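Local coordinates for protein cytochrome P450 (Rhodococcus erythropolis, PDB 3WEC) that probably acts as a heme-dependent cytochrome P450 monooxygenase that N-hydroxylates the quinoline ring of aurachin alkaloids, a step essential for their antibiotic activity, at residues V139-E143 with E377-Y382; D128-L132 with S369-H373; C55-L59 with V324-L328; L13-P17 with V29-L33; R98-L102 with A245-L249. All blocks are in the same frame, centred on the assembly; numbering follows the deposited sequence.

Contact 1: residues V139-E143 with E377-Y382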
# COMPACT_ATOMS: atom_id res chain seq x y z
N VAL A 139 3.52 -15.07 13.24
CA VAL A 139 3.49 -16.41 12.68
C VAL A 139 3.05 -17.39 13.76
O VAL A 139 2.26 -18.29 13.48
CB VAL A 139 4.83 -16.77 11.99
CG1 VAL A 139 5.16 -18.25 12.09
CG2 VAL A 139 4.77 -16.35 10.54
N ARG A 140 3.51 -17.17 15.00
CA ARG A 140 3.10 -17.95 16.17
C ARG A 140 1.62 -17.78 16.56
O ARG A 140 0.96 -18.74 16.93
CB ARG A 140 4.02 -17.63 17.37
CG ARG A 140 3.52 -18.15 18.71
CD ARG A 140 4.54 -17.88 19.82
NE ARG A 140 5.71 -18.76 19.72
CZ ARG A 140 5.71 -20.06 20.02
NH1 ARG A 140 4.61 -20.67 20.45
NH2 ARG A 140 6.83 -20.77 19.89
N HIS A 141 1.12 -16.55 16.46
CA HIS A 141 -0.29 -16.25 16.79
C HIS A 141 -1.30 -16.93 15.86
O HIS A 141 -2.42 -17.26 16.29
CB HIS A 141 -0.50 -14.73 16.87
CG HIS A 141 -1.67 -14.30 17.73
ND1 HIS A 141 -2.59 -15.17 18.23
CD2 HIS A 141 -2.08 -13.02 18.14
CE1 HIS A 141 -3.52 -14.50 18.94
NE2 HIS A 141 -3.21 -13.19 18.90
N LEU A 142 -0.88 -17.18 14.62
CA LEU A 142 -1.68 -17.89 13.61
C LEU A 142 -2.33 -19.23 14.01
O LEU A 142 -3.39 -19.55 13.48
CB LEU A 142 -0.88 -18.09 12.31
CG LEU A 142 -1.09 -17.31 11.01
CD1 LEU A 142 -1.08 -18.31 9.86
CD2 LEU A 142 -2.39 -16.54 10.94
N GLU A 143 -1.70 -20.02 14.90
CA GLU A 143 -2.30 -21.30 15.28
C GLU A 143 -3.45 -21.20 16.29
O GLU A 143 -4.16 -22.17 16.49
CB GLU A 143 -1.27 -22.37 15.70
CG GLU A 143 -0.36 -22.06 16.89
CD GLU A 143 0.64 -23.19 17.16
OE1 GLU A 143 1.70 -22.90 17.75
OE2 GLU A 143 0.38 -24.35 16.77
N GLU A 377 9.47 -17.50 8.68
CA GLU A 377 8.97 -18.07 9.94
C GLU A 377 7.80 -19.01 9.64
O GLU A 377 7.71 -20.12 10.19
CB GLU A 377 8.54 -16.95 10.90
CG GLU A 377 9.67 -16.11 11.49
CD GLU A 377 10.67 -16.95 12.29
OE1 GLU A 377 11.88 -16.82 11.99
OE2 GLU A 377 10.25 -17.74 13.18
N LEU A 378 6.91 -18.55 8.76
CA LEU A 378 5.75 -19.27 8.31
C LEU A 378 6.07 -20.68 7.79
O LEU A 378 5.46 -21.66 8.18
CB LEU A 378 5.10 -18.51 7.17
CG LEU A 378 3.58 -18.27 7.10
CD1 LEU A 378 3.08 -18.54 5.68
CD2 LEU A 378 2.74 -19.01 8.13
N SER A 379 7.01 -20.73 6.85
CA SER A 379 7.36 -21.95 6.15
C SER A 379 8.20 -22.85 7.02
O SER A 379 8.14 -24.05 6.87
CB SER A 379 8.13 -21.64 4.87
OG SER A 379 9.23 -20.77 5.16
N GLN A 380 8.97 -22.26 7.93
CA GLN A 380 9.79 -23.03 8.88
C GLN A 380 8.90 -23.65 9.96
O GLN A 380 9.09 -24.78 10.33
CB GLN A 380 10.90 -22.18 9.48
CG GLN A 380 12.00 -21.79 8.50
CD GLN A 380 13.18 -21.03 9.14
OE1 GLN A 380 13.00 -20.19 10.03
NE2 GLN A 380 14.39 -21.33 8.68
N ARG A 381 7.89 -22.91 10.42
CA ARG A 381 6.96 -23.38 11.45
C ARG A 381 5.87 -24.38 10.97
O ARG A 381 5.49 -25.30 11.70
CB ARG A 381 6.29 -22.16 12.09
CG ARG A 381 5.52 -22.52 13.34
CD ARG A 381 5.20 -21.35 14.27
NE ARG A 381 4.67 -21.97 15.47
CZ ARG A 381 5.43 -22.43 16.48
NH1 ARG A 381 6.74 -22.24 16.47
NH2 ARG A 381 4.85 -23.03 17.50
N TYR A 382 5.35 -24.20 9.75
CA TYR A 382 4.14 -24.91 9.31
C TYR A 382 4.34 -25.70 8.02
O TYR A 382 5.01 -25.24 7.10
CB TYR A 382 2.93 -23.93 9.17
CG TYR A 382 2.58 -23.17 10.45
CD1 TYR A 382 2.21 -23.86 11.60
CD2 TYR A 382 2.64 -21.76 10.51
CE1 TYR A 382 1.91 -23.19 12.77
CE2 TYR A 382 2.34 -21.07 11.69
CZ TYR A 382 1.98 -21.81 12.82
OH TYR A 382 1.66 -21.23 14.02

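Contact 2: residues D128-L132 with S369-H373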
# COMPACT_ATOMS: atom_id res chain seq x y z
N ASP A 128 16.72 -4.99 12.25
CA ASP A 128 16.27 -6.27 11.72
C ASP A 128 15.74 -7.25 12.77
O ASP A 128 14.74 -7.95 12.50
CB ASP A 128 17.40 -6.96 10.95
CG ASP A 128 16.91 -8.17 10.16
OD1 ASP A 128 17.61 -9.19 10.17
OD2 ASP A 128 15.83 -8.11 9.55
N ASP A 129 16.41 -7.31 13.93
CA ASP A 129 16.02 -8.17 15.06
C ASP A 129 14.58 -7.92 15.49
O ASP A 129 13.83 -8.85 15.81
CB ASP A 129 16.98 -8.00 16.25
CG ASP A 129 18.07 -9.06 16.31
OD1 ASP A 129 18.19 -9.87 15.36
OD2 ASP A 129 18.82 -9.12 17.32
N ILE A 130 14.16 -6.67 15.46
CA ILE A 130 12.82 -6.37 15.90
C ILE A 130 11.76 -6.67 14.81
O ILE A 130 10.58 -6.90 15.12
CB ILE A 130 12.72 -4.95 16.49
CG1 ILE A 130 12.12 -3.99 15.49
CG2 ILE A 130 14.07 -4.47 17.07
CD1 ILE A 130 10.61 -3.97 15.59
N VAL A 131 12.18 -6.71 13.54
CA VAL A 131 11.27 -7.13 12.46
C VAL A 131 10.99 -8.62 12.59
O VAL A 131 9.84 -9.05 12.52
CB VAL A 131 11.83 -6.84 11.05
CG1 VAL A 131 10.90 -7.41 9.99
CG2 VAL A 131 12.03 -5.34 10.84
N LEU A 132 12.07 -9.39 12.77
CA LEU A 132 12.00 -10.82 12.99
C LEU A 132 11.13 -11.16 14.20
O LEU A 132 10.32 -12.09 14.14
CB LEU A 132 13.41 -11.39 13.19
CG LEU A 132 13.59 -12.73 13.90
CD1 LEU A 132 12.99 -13.87 13.11
CD2 LEU A 132 15.05 -13.01 14.22
N SER A 369 11.41 -6.77 3.66
CA SER A 369 11.97 -7.36 4.88
C SER A 369 10.90 -7.98 5.75
O SER A 369 11.02 -9.16 6.14
CB SER A 369 12.73 -6.34 5.71
OG SER A 369 13.12 -6.96 6.94
N MET A 370 9.86 -7.20 6.06
CA MET A 370 8.73 -7.71 6.87
C MET A 370 8.14 -8.99 6.28
O MET A 370 7.89 -9.95 7.00
CB MET A 370 7.57 -6.67 6.98
CG MET A 370 7.81 -5.58 8.03
SD MET A 370 6.40 -4.49 8.28
CE MET A 370 6.40 -3.59 6.72
N LEU A 371 7.89 -8.95 4.97
CA LEU A 371 7.17 -9.98 4.28
C LEU A 371 8.03 -11.23 4.19
O LEU A 371 7.51 -12.33 4.34
CB LEU A 371 6.73 -9.48 2.88
CG LEU A 371 5.52 -8.51 2.90
CD1 LEU A 371 5.29 -7.90 1.52
CD2 LEU A 371 4.26 -9.18 3.40
N GLN A 372 9.34 -11.04 3.98
CA GLN A 372 10.34 -12.14 3.93
C GLN A 372 10.55 -12.84 5.23
O GLN A 372 10.62 -14.08 5.23
CB GLN A 372 11.69 -11.63 3.45
CG GLN A 372 11.64 -11.20 2.00
CD GLN A 372 12.86 -10.45 1.59
OE1 GLN A 372 13.79 -10.27 2.38
NE2 GLN A 372 12.89 -10.03 0.33
N HIS A 373 10.69 -12.08 6.31
CA HIS A 373 10.78 -12.69 7.65
C HIS A 373 9.50 -13.39 8.00
O HIS A 373 9.52 -14.39 8.71
CB HIS A 373 11.02 -11.64 8.73
CG HIS A 373 12.41 -11.13 8.79
ND1 HIS A 373 13.43 -11.88 9.22
CD2 HIS A 373 12.93 -9.88 8.50
CE1 HIS A 373 14.56 -11.16 9.19
NE2 HIS A 373 14.24 -9.93 8.75
O HOH W 1 14.95 -5.24 8.40

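Contact 3: residues C55-L59 with V324-L328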
# COMPACT_ATOMS: atom_id res chain seq x y z
N CYS A 55 1.29 0.95 -18.48
CA CYS A 55 1.33 1.13 -17.00
C CYS A 55 2.70 1.65 -16.55
O CYS A 55 2.76 2.66 -15.82
CB CYS A 55 1.02 -0.19 -16.29
SG CYS A 55 -0.74 -0.61 -16.12
N ASP A 56 3.77 0.98 -16.97
CA ASP A 56 5.15 1.36 -16.62
C ASP A 56 5.38 2.75 -17.15
O ASP A 56 5.78 3.64 -16.42
CB ASP A 56 6.19 0.40 -17.22
CG ASP A 56 7.62 0.95 -17.13
OD1 ASP A 56 8.41 0.47 -16.30
OD2 ASP A 56 7.95 1.88 -17.88
N LYS A 57 5.12 2.89 -18.44
CA LYS A 57 5.27 4.14 -19.16
C LYS A 57 4.64 5.34 -18.42
O LYS A 57 5.31 6.35 -18.22
CB LYS A 57 4.72 3.97 -20.58
CG LYS A 57 5.75 3.61 -21.66
CD LYS A 57 6.73 2.49 -21.30
CE LYS A 57 7.58 2.03 -22.51
NZ LYS A 57 7.95 3.08 -23.51
N VAL A 58 3.38 5.21 -18.01
CA VAL A 58 2.67 6.30 -17.29
C VAL A 58 3.19 6.56 -15.86
O VAL A 58 3.30 7.73 -15.43
CB VAL A 58 1.13 6.06 -17.29
CG1 VAL A 58 0.41 7.09 -16.42
CG2 VAL A 58 0.58 6.07 -18.70
N LEU A 59 3.48 5.49 -15.11
CA LEU A 59 4.08 5.65 -13.76
C LEU A 59 5.42 6.42 -13.84
O LEU A 59 5.69 7.27 -12.99
CB LEU A 59 4.27 4.30 -13.06
CG LEU A 59 3.04 3.42 -12.80
CD1 LEU A 59 3.46 2.00 -12.42
CD2 LEU A 59 2.10 4.00 -11.75
N VAL A 324 -5.82 9.47 -14.29
CA VAL A 324 -5.47 8.20 -14.92
C VAL A 324 -5.24 7.19 -13.81
O VAL A 324 -4.43 7.41 -12.89
CB VAL A 324 -4.19 8.32 -15.78
CG1 VAL A 324 -3.73 6.95 -16.28
CG2 VAL A 324 -4.43 9.26 -16.95
N MET A 325 -5.99 6.11 -13.88
CA MET A 325 -5.96 5.03 -12.94
C MET A 325 -5.06 3.95 -13.53
O MET A 325 -5.39 3.37 -14.56
CB MET A 325 -7.37 4.48 -12.84
CG MET A 325 -7.84 4.26 -11.43
SD MET A 325 -7.99 5.84 -10.60
CE MET A 325 -9.78 5.98 -10.68
N VAL A 326 -3.93 3.68 -12.91
CA VAL A 326 -3.01 2.70 -13.48
C VAL A 326 -3.23 1.34 -12.82
O VAL A 326 -2.99 1.20 -11.62
CB VAL A 326 -1.54 3.15 -13.32
CG1 VAL A 326 -0.59 2.04 -13.74
CG2 VAL A 326 -1.28 4.40 -14.14
N LEU A 327 -3.68 0.34 -13.59
CA LEU A 327 -3.99 -0.98 -13.01
C LEU A 327 -2.77 -1.86 -12.83
O LEU A 327 -2.47 -2.72 -13.66
CB LEU A 327 -5.01 -1.74 -13.86
CG LEU A 327 -6.51 -1.74 -13.56
CD1 LEU A 327 -7.01 -0.50 -12.82
CD2 LEU A 327 -7.22 -1.92 -14.88
N LEU A 328 -2.05 -1.62 -11.74
CA LEU A 328 -0.89 -2.40 -11.35
C LEU A 328 -1.16 -3.90 -11.38
O LEU A 328 -0.32 -4.68 -11.87
CB LEU A 328 -0.47 -1.98 -9.94
CG LEU A 328 -0.31 -0.50 -9.57
CD1 LEU A 328 0.10 -0.44 -8.12
CD2 LEU A 328 0.76 0.19 -10.41

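Contact 4: residues L13-P17 with V29-L33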
# COMPACT_ATOMS: atom_id res chain seq x y z
N LEU A 13 -18.21 -4.05 -20.96
CA LEU A 13 -16.95 -4.34 -20.30
C LEU A 13 -16.57 -3.20 -19.36
O LEU A 13 -16.15 -3.44 -18.23
CB LEU A 13 -15.83 -4.54 -21.34
CG LEU A 13 -14.65 -5.49 -21.04
CD1 LEU A 13 -13.45 -5.18 -21.92
CD2 LEU A 13 -14.24 -5.53 -19.57
N ALA A 14 -16.72 -1.96 -19.85
CA ALA A 14 -16.41 -0.77 -19.06
C ALA A 14 -17.19 -0.74 -17.75
O ALA A 14 -16.58 -0.62 -16.68
CB ALA A 14 -16.66 0.50 -19.86
N VAL A 15 -18.51 -0.88 -17.83
CA VAL A 15 -19.40 -0.95 -16.66
C VAL A 15 -18.94 -2.02 -15.65
O VAL A 15 -19.37 -2.03 -14.49
CB VAL A 15 -20.88 -1.20 -17.10
CG1 VAL A 15 -21.83 -1.17 -15.91
CG2 VAL A 15 -21.32 -0.18 -18.14
N ASN A 16 -18.05 -2.90 -16.08
CA ASN A 16 -17.60 -4.00 -15.22
C ASN A 16 -16.64 -3.68 -14.04
O ASN A 16 -16.87 -4.18 -12.93
CB ASN A 16 -17.12 -5.19 -16.05
CG ASN A 16 -17.29 -6.51 -15.33
OD1 ASN A 16 -16.57 -6.81 -14.35
ND2 ASN A 16 -18.24 -7.32 -15.80
N PRO A 17 -15.56 -2.88 -14.25
CA PRO A 17 -14.94 -2.23 -13.07
C PRO A 17 -15.86 -1.14 -12.47
O PRO A 17 -16.01 -0.09 -13.09
CB PRO A 17 -13.69 -1.56 -13.66
CG PRO A 17 -13.34 -2.40 -14.83
CD PRO A 17 -14.65 -2.85 -15.42
N VAL A 29 -11.58 -10.23 -15.59
CA VAL A 29 -12.09 -8.98 -16.17
C VAL A 29 -10.93 -8.10 -16.61
O VAL A 29 -11.02 -7.40 -17.62
CB VAL A 29 -13.01 -8.22 -15.18
CG1 VAL A 29 -13.40 -6.86 -15.74
CG2 VAL A 29 -14.24 -9.06 -14.84
N TYR A 30 -9.84 -8.16 -15.83
CA TYR A 30 -8.56 -7.57 -16.20
C TYR A 30 -8.04 -8.21 -17.48
O TYR A 30 -7.39 -7.55 -18.28
CB TYR A 30 -7.51 -7.81 -15.09
CG TYR A 30 -7.68 -7.01 -13.79
CD1 TYR A 30 -7.12 -7.48 -12.60
CD2 TYR A 30 -8.34 -5.79 -13.76
CE1 TYR A 30 -7.24 -6.77 -11.42
CE2 TYR A 30 -8.45 -5.07 -12.57
CZ TYR A 30 -7.90 -5.56 -11.40
OH TYR A 30 -8.04 -4.84 -10.21
N ALA A 31 -8.31 -9.50 -17.64
CA ALA A 31 -7.95 -10.20 -18.86
C ALA A 31 -8.71 -9.61 -20.07
O ALA A 31 -8.07 -9.20 -21.05
CB ALA A 31 -8.17 -11.71 -18.71
N ARG A 32 -10.05 -9.55 -19.96
CA ARG A 32 -10.91 -8.91 -20.98
C ARG A 32 -10.34 -7.56 -21.38
O ARG A 32 -10.12 -7.32 -22.55
CB ARG A 32 -12.36 -8.73 -20.48
CG ARG A 32 -13.26 -9.97 -20.51
CD ARG A 32 -14.73 -9.55 -20.55
NE ARG A 32 -15.14 -9.30 -21.93
CZ ARG A 32 -16.17 -8.54 -22.31
NH1 ARG A 32 -16.90 -7.89 -21.42
NH2 ARG A 32 -16.45 -8.41 -23.60
N LEU A 33 -10.08 -6.70 -20.40
CA LEU A 33 -9.44 -5.39 -20.62
C LEU A 33 -8.16 -5.40 -21.48
O LEU A 33 -8.03 -4.59 -22.40
CB LEU A 33 -9.15 -4.68 -19.29
CG LEU A 33 -10.27 -3.81 -18.73
CD1 LEU A 33 -9.86 -3.18 -17.40
CD2 LEU A 33 -10.70 -2.73 -19.71

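Contact 5: residues R98-L102 with A245-L249. With HEM (protoporphyrin IX containing Fe), chain B.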
# COMPACT_ATOMS: atom_id res chain seq x y z
N ARG A 98 0.83 18.21 0.35
CA ARG A 98 2.26 18.18 0.02
C ARG A 98 3.11 17.20 0.86
O ARG A 98 3.80 16.35 0.30
CB ARG A 98 2.85 19.59 0.09
CG ARG A 98 2.69 20.46 -1.14
CD ARG A 98 3.49 21.73 -0.92
NE ARG A 98 4.84 21.46 -0.38
CZ ARG A 98 5.25 21.67 0.88
NH1 ARG A 98 4.41 22.17 1.80
NH2 ARG A 98 6.49 21.38 1.24
N PRO A 99 3.09 17.34 2.21
CA PRO A 99 3.98 16.42 2.91
C PRO A 99 3.51 14.95 2.85
O PRO A 99 4.15 14.09 3.45
CB PRO A 99 4.02 16.98 4.34
CG PRO A 99 3.46 18.37 4.25
CD PRO A 99 2.45 18.29 3.14
N PHE A 100 2.43 14.69 2.10
CA PHE A 100 1.97 13.33 1.82
C PHE A 100 2.52 12.72 0.51
O PHE A 100 2.08 11.63 0.07
CB PHE A 100 0.43 13.26 1.80
CG PHE A 100 -0.21 13.54 3.13
CD1 PHE A 100 0.45 13.26 4.33
CD2 PHE A 100 -1.51 14.06 3.19
CE1 PHE A 100 -0.16 13.52 5.55
CE2 PHE A 100 -2.13 14.31 4.41
CZ PHE A 100 -1.45 14.04 5.59
N MET A 101 3.47 13.43 -0.13
CA MET A 101 4.08 12.98 -1.39
C MET A 101 3.08 12.88 -2.53
O MET A 101 3.38 12.27 -3.56
CB MET A 101 4.76 11.60 -1.22
CG MET A 101 5.71 11.44 -0.05
SD MET A 101 7.39 12.02 -0.30
CE MET A 101 8.04 11.88 1.37
N LEU A 102 1.86 13.40 -2.33
CA LEU A 102 0.91 13.63 -3.43
C LEU A 102 1.25 14.96 -4.08
O LEU A 102 0.47 15.94 -4.05
CB LEU A 102 -0.55 13.60 -2.96
CG LEU A 102 -1.09 12.28 -2.40
CD1 LEU A 102 -2.56 12.21 -2.74
CD2 LEU A 102 -0.41 11.04 -2.96
N ALA A 245 3.37 15.59 9.49
CA ALA A 245 2.61 15.07 8.36
C ALA A 245 3.21 13.79 7.71
O ALA A 245 2.46 12.85 7.42
CB ALA A 245 2.32 16.15 7.33
N THR A 246 4.53 13.79 7.51
CA THR A 246 5.33 12.62 7.18
C THR A 246 5.20 11.44 8.15
O THR A 246 5.05 10.29 7.73
CB THR A 246 6.85 12.98 7.17
OG1 THR A 246 7.08 14.00 6.22
CG2 THR A 246 7.68 11.77 6.90
N CYS A 247 5.28 11.70 9.43
CA CYS A 247 4.96 10.61 10.40
C CYS A 247 3.61 9.93 10.15
O CYS A 247 3.53 8.68 10.08
CB CYS A 247 5.18 11.08 11.84
SG CYS A 247 6.93 11.41 12.17
N LEU A 248 2.57 10.74 9.99
CA LEU A 248 1.22 10.21 9.69
C LEU A 248 1.25 9.46 8.34
O LEU A 248 0.62 8.40 8.20
CB LEU A 248 0.20 11.34 9.56
CG LEU A 248 -1.31 11.22 9.88
CD1 LEU A 248 -2.11 11.97 8.86
CD2 LEU A 248 -1.91 9.85 10.07
N LEU A 249 1.95 10.02 7.33
CA LEU A 249 1.91 9.41 6.00
C LEU A 249 2.49 7.99 6.07
O LEU A 249 1.92 7.01 5.54
CB LEU A 249 2.67 10.27 4.97
CG LEU A 249 3.20 9.52 3.75
CD1 LEU A 249 1.97 9.17 2.89
CD2 LEU A 249 4.13 10.40 2.93
CHA HEM B . 4.13 4.92 -2.38
CHB HEM B . 2.86 0.13 -2.78
CHC HEM B . 4.62 -0.71 1.73
CHD HEM B . 5.71 4.20 2.17
C1A HEM B . 3.60 3.64 -2.79
C2A HEM B . 2.82 3.49 -4.07
C3A HEM B . 2.48 2.10 -4.16
C4A HEM B . 3.04 1.53 -2.93
CMA HEM B . 1.68 1.39 -5.28
CAA HEM B . 2.44 4.49 -5.17
CBA HEM B . 3.65 4.47 -6.11
CGA HEM B . 3.37 5.21 -7.43
O1A HEM B . 2.49 6.12 -7.50
O2A HEM B . 4.07 4.92 -8.44
C1B HEM B . 3.24 -0.51 -1.52
C2B HEM B . 3.12 -1.96 -1.42
C3B HEM B . 3.61 -2.16 -0.09
C4B HEM B . 3.96 -0.84 0.42
CMB HEM B . 2.57 -2.99 -2.37
CAB HEM B . 3.69 -3.50 0.55
CBB HEM B . 3.28 -3.65 1.78
C1C HEM B . 5.11 0.55 2.23
C2C HEM B . 5.58 0.72 3.61
C3C HEM B . 5.88 2.16 3.70
C4C HEM B . 5.57 2.77 2.43
CMC HEM B . 5.68 -0.38 4.63
CAC HEM B . 6.36 2.95 4.88
CBC HEM B . 6.83 2.38 5.97
C1D HEM B . 5.30 4.87 0.93
C2D HEM B . 5.62 6.28 0.72
C3D HEM B . 5.14 6.53 -0.65
C4D HEM B . 4.67 5.20 -1.07
CMD HEM B . 6.21 7.25 1.73
CAD HEM B . 5.14 7.83 -1.41
CBD HEM B . 6.39 7.79 -2.32
CGD HEM B . 6.55 9.03 -3.14
O1D HEM B . 7.74 9.42 -3.34
O2D HEM B . 5.52 9.63 -3.58
NA HEM B . 3.87 2.39 -2.09
NB HEM B . 3.80 0.17 -0.47
NC HEM B . 5.16 1.76 1.48
ND HEM B . 4.79 4.21 -0.15
FE HEM B . 4.26 2.18 -0.16
O HOH W 2 1.91 2.21 0.63

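Contact 1: residues V139-E143 with E377-Y382
Val139 lays its two methyls over the last turn of the helix that holds Glu377 and Leu378, joining the C-terminal parts of helices 128-141 and 364-381, the D and L helices of the P450 fold. Val139 CG2 comes within 3.5 Å of the Leu378 backbone N, and Val139 CG1 sits 3.8 Å from Arg381 CD. A compact, branched side chain suits this buried place because one methyl can face each neighbour. Tyr382, the first residue past the helix, turns its ring so that its OH donates to Val139 O at 3.0 Å; the donor lies 23° from the carbonyl plane, and the oxygen meets the ring at its edge. Arg381 stretches out in an extended chain from CG to NE, its CG lying over the centre of the Tyr382 ring. This reach carries the guanidinium to Glu143, whose OE1 it meets edge-on. Arg140 comes from the other helix, one face of its guanidinium turned to Arg381 CZ and the two planes 53° apart; Glu143 probably offsets some of this gathered positive charge. The salt bridge itself runs 3.2 Å from Arg381 NH2 to Glu143 OE1, nearly straight at 166°, reaching the syn side of the carboxylate.

Contact 2: residues D128-L132 with S369-H373
Asp128 and His373 meet between the D and L helices of the P450 fold, where the axes of segments 128-132 and 369-373 cross at -50°. The aspartate directs CG away from its own backbone N (chi1 -170°), which brings OD2 across to the neighbouring helix. His373 swings its ring out beside its backbone N, with CG opposite the carbonyl carbon, and His373 NE2 donates to Asp128 OD2 at 2.5 Å, shorter than usual and doubtful in its exact length. The bond is bent, 139° at the hydrogen; the oxygen is tilted from the ring plane and takes the donor on its syn side. Carbon atoms of the D helix also pack on the ring: Leu132 CB lies over one face, 4.0 Å from His373 ND1, and Val131 CG1 approaches His373 CD2 to 3.5 Å. The same valine methyl nears Met370, whose chain then bends away to touch the heme. A serine suits position 369, because its short hydroxyl can hold a bridging water: Ser369 OG is 2.9 Å from water 1, which donates to Asp128 OD2 over 3.2 Å. With OD2 taking both an imidazole N-H and a water, the carboxylate is probably charged and may favour a protonated or polarised His373.

Contact 3: residues C55-L59 with V324-L328
The larger beta sheet of the P450 fold is backed here by the short helix 52-60, the B helix, whose Cys55, Val58 and Leu59 lie against strand 323-326 and the residues just after it. Val326 lies at the centre. Val326 CG1 meets Cys55 SG at 3.6 Å and Leu59 CD2 at 3.9 Å, while Val326 CG2 passes alongside Val58 CG1 at 3.9 Å, the two valine side chains running in opposite directions. Having CG1 opposite its backbone N (chi1 172°), Val326 turns CG1 to Cys55 and Leu59 and CG2 to Val58, a task for which a beta-branched residue on a strand is well suited. Two residues earlier on the strand, Val324 meets Val58 tip to tip through their CG1 methyls, 4.1 Å apart. The cysteine is slim enough to let helix and strand draw close, with CA atoms of Cys55 and Val326 only 5.8 Å apart. Beyond Val326 the chain makes an inverse gamma turn centred on Leu327, which takes the N-cap position before helix 328-333, and so the end of the Leu328 side chain comes back to helix 52-60. Leu59 and Leu328 both belong to the heme pocket, and Arg305, a heme-binding residue of the adjoining strand, touches Val58. The contact is almost wholly apolar, and on its heme side it closes where Leu59 CD1 rests 3.8 Å from Leu328 CD2.

Contact 4: residues L13-P17 with V29-L33
Leu13 packs into the surface of helix 27-36, the A helix of the P450 fold, and gives the largest share of its own segment's part in this contact between the N-terminal segment and the helix that follows it. The well-buried part lies along this side chain and Leu33. Leu13 CD2 comes 4.1 Å from Val29 CG1 and Leu13 CD1 4.3 Å from Leu33 CD2, while Pro17, just after the turn, adds its ring, Pro17 CD being 4.2 Å from Val29 CG1. Leucine, valine and proline suit this place because they fill it with hydrocarbon and ask for no polar partner. The type I turn from Leu13 to Asn16 carries both of its ends to the helix. The side nearer solvent is made by Arg32 and Asn16, which are less buried yet still touch closely. Arg32 bends at chi3 (86°) and folds its guanidinium back over the leucine, so that Leu13 CG sits over one face, 3.3 Å from Arg32 NH1. At the other edge the side chain of Asn16 runs obliquely over Val29, Asn16 OD1 reaching Val29 CG2 at 3.3 Å as a plain van der Waals touch. Phe22, in the intervening loop, touches Asn16 and Val29 as well, and His40 of strand 39-41 touches Leu33. No polar bond holds the two segments together: the arginine spends its charge on Glu36, with NH2 in a salt bridge, and lends Leu13 the flat face of the guanidinium, so the leucine is shielded without the ionic group losing its partner.

Contact 5: residues R98-L102 with A245-L249
Residues 98-100 form a short 3-10 turn that runs up to helix 240-271, the long helix that crosses the P450 fold beside the heme, with CA atoms 5.8 Å apart for Pro99 and Ala245 and 5.7 Å for Phe100 and Leu249; Met101 then takes a left-handed backbone conformation. The lack of a side chain beyond CB in Ala245 lets Pro99 come near: Pro99 CB touches Ala245 CB at 3.5 Å. Phe100 turns its ring across the helix. Its edge points at the backbone oxygen of Ala245, with Phe100 CE1 3.3 Å from Ala245 O, a favourable way for a ring to meet a carbonyl because its C-H bonds carry slight positive charge. That oxygen also accepts the helical bond from Leu249 N. Leu248 CD1 comes obliquely to the ring, 3.9 Å from Phe100 CZ, and Leu249 CB slides past CD1 of the ring. Leu249, its CG turned opposite the backbone N (chi1 156°), puts CD2 3.5 Å from Met101 CG and 4.0 Å from the heme methyl CMD. Met101 CB lies 3.2 Å from the heme propionate oxygen O2D. The aurachin intermediate touches Phe100, Leu102 and Leu249, and the heme iron carries a water on the distal side. Thr246 turns its hydroxyl to Glu242 O in its own helix. The contact is therefore almost purely apolar: it gives the greasy substrate and the porphyrin edge a hydrocarbon wall, while the charged propionate is probably met by basic residues of the heme site such as His108 and Arg112.

How the contacts relate
Contacts 2, 3 and 5 border the heme from different directions, while contacts 1 and 4 lie further out. Contacts 1 and 2 both join helices 128-141 and 364-381; their centres are 14 Å apart, and Glu377 OE1 touches Leu132 CD1 at 3.3 Å. Contact 2 leads inward through Met370, whose side chain is about 4 Å from the heme. Contact 3 reaches the heme through Leu328, likewise about 4 Å away, and contact 4 packs behind it, Leu33 CD1 being 3.9 Å from Leu327 CD2. Contact 5, its centre 22 Å from that of contact 3, also meets the substrate: the Leu249 side chain is about 3 Å from the aurachin intermediate.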